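Local coordinates for protein putative protease (PDB 3KD4) that is a putative exported protease of uncharacterised activity, containing two domains of unknown function, at residues T347-G350 / G351-V355. Residues are numbered along the deposited sequence; the frame is centred on the assembly and turned at random. Where two conformers were deposited one is given.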
loop_
_atom_site.group_PDB
_atom_site.type_symbol
_atom_site.label_atom_id
_atom_site.label_comp_id
_atom_site.label_asym_id
_atom_site.label_seq_id
_atom_site.Cartn_x
_atom_site.Cartn_y
_atom_site.Cartn_z
ATOM N N THR A 347 -9.876 6.560 8.375
ATOM C CA THR A 347 -10.881 7.483 7.846
ATOM C C THR A 347 -10.402 8.281 6.606
ATOM O O THR A 347 -11.196 9.000 5.985
ATOM C CB THR A 347 -11.360 8.434 8.956
ATOM O OG1 THR A 347 -10.225 9.138 9.503
ATOM C CG2 THR A 347 -12.083 7.631 10.076
ATOM N N ASN A 348 -9.131 8.142 6.216
ATOM C CA ASN A 348 -8.678 8.746 4.956
ATOM C C ASN A 348 -9.309 8.069 3.762
ATOM O O ASN A 348 -9.811 8.718 2.855
ATOM C CB ASN A 348 -7.148 8.741 4.818
ATOM C CG ASN A 348 -6.484 9.777 5.669
ATOM O OD1 ASN A 348 -7.112 10.428 6.504
ATOM N ND2 ASN A 348 -5.202 9.960 5.447
ATOM N N ARG A 349 -9.287 6.744 3.745
ATOM C CA ARG A 349 -9.886 6.010 2.635
ATOM C C ARG A 349 -11.320 5.592 2.942
ATOM O O ARG A 349 -12.101 5.285 2.046
ATOM C CB ARG A 349 -9.014 4.806 2.275
ATOM C CG ARG A 349 -7.592 5.174 1.764
ATOM C CD ARG A 349 -6.734 3.927 1.562
ATOM N NE ARG A 349 -7.428 2.961 0.721
ATOM C CZ ARG A 349 -7.565 3.069 -0.601
ATOM N NH1 ARG A 349 -7.020 4.087 -1.266
ATOM N NH2 ARG A 349 -8.249 2.155 -1.282
ATOM N N GLY A 350 -11.678 5.547 4.220
ATOM C CA GLY A 350 -13.031 5.233 4.619
ATOM C C GLY A 350 -13.573 3.987 3.965
ATOM O O GLY A 350 -12.938 2.920 3.984
ATOM N N GLY A 351 -14.752 4.146 3.359
ATOM C CA GLY A 351 -15.448 3.081 2.680
ATOM C C GLY A 351 -14.872 2.616 1.340
ATOM O O GLY A 351 -15.442 1.728 0.728
ATOM N N LEU A 352 -13.734 3.152 0.896
ATOM C CA LEU A 352 -13.025 2.551 -0.241
ATOM C C LEU A 352 -12.565 1.114 0.090
ATOM O O LEU A 352 -12.415 0.288 -0.780
ATOM C CB LEU A 352 -11.830 3.411 -0.630
ATOM C CG LEU A 352 -12.148 4.750 -1.322
ATOM C CD1 LEU A 352 -10.863 5.408 -1.802
ATOM C CD2 LEU A 352 -13.114 4.548 -2.493
ATOM N N ASP A 353 -12.344 0.837 1.368
ATOM C CA ASP A 353 -11.832 -0.443 1.826
ATOM C C ASP A 353 -12.839 -1.114 2.756
ATOM O O ASP A 353 -13.733 -0.476 3.261
ATOM C CB ASP A 353 -10.534 -0.234 2.602
ATOM C CG ASP A 353 -9.413 0.350 1.731
ATOM O OD1 ASP A 353 -9.446 0.198 0.489
ATOM O OD2 ASP A 353 -8.516 0.984 2.306
ATOM N N LYS A 354 -12.650 -2.403 2.958
ATOM C CA LYS A 354 -13.485 -3.199 3.848
ATOM C C LYS A 354 -12.659 -3.489 5.085
ATOM O O LYS A 354 -11.546 -4.009 4.991
ATOM C CB LYS A 354 -13.921 -4.485 3.149
ATOM C CG LYS A 354 -15.231 -4.348 2.393
ATOM C CD LYS A 354 -15.513 -5.548 1.479
ATOM C CE LYS A 354 -16.748 -5.293 0.602
ATOM N NZ LYS A 354 -17.307 -6.581 0.115
ATOM N N VAL A 355 -13.193 -3.138 6.236
ATOM C CA VAL A 355 -12.478 -3.279 7.497
ATOM C C VAL A 355 -13.222 -4.299 8.334
ATOM O O VAL A 355 -14.440 -4.193 8.510
ATOM C CB VAL A 355 -12.373 -1.929 8.192
ATOM C CG1 VAL A 355 -11.721 -2.040 9.583
ATOM C CG2 VAL A 355 -11.633 -0.962 7.269
#
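Arg349 and Asp353 both set CG beside the backbone N, anti to the carbonyl carbon, and a bend at chi3 (53°) swings the arginine's guanidinium back to meet the carboxylate. The result is a salt bridge of two bonds: NE of Arg349 reaches OD2 of Asp353 at 2.8 Å, and NH2 of Arg349 reaches OD1 of Asp353 at 2.9 Å. Both oxygens lie close to the guanidinium plane; the donors come in on their syn sides but tilted out of the carboxylate plane, as the 29° between the two planes reflects. Leu352 crosses the arginine chain at about a right angle and lays CD1 over one guanidinium face, near its rim. Arg349 to Leu352 form a type II' beta turn, closed by Leu352 N donating to Arg349 O at 2.9 Å; Asp353 N adds a weak bond to Gly350 O at 3.4 Å. Gly350 holds the turn's second position, where positive phi favours glycine. Arg349 NH1 also forms a salt bridge with Glu418. Replacing Arg349 with an alanine would probably leave the carboxylates of buried Asp353 and of Glu418 without this charged mate. The turn joins helix 346-349 to strand 353-357, which lies between strands 305-312 and 362-363 in an antiparallel sheet, and Asp353 packs on Val310 of the former.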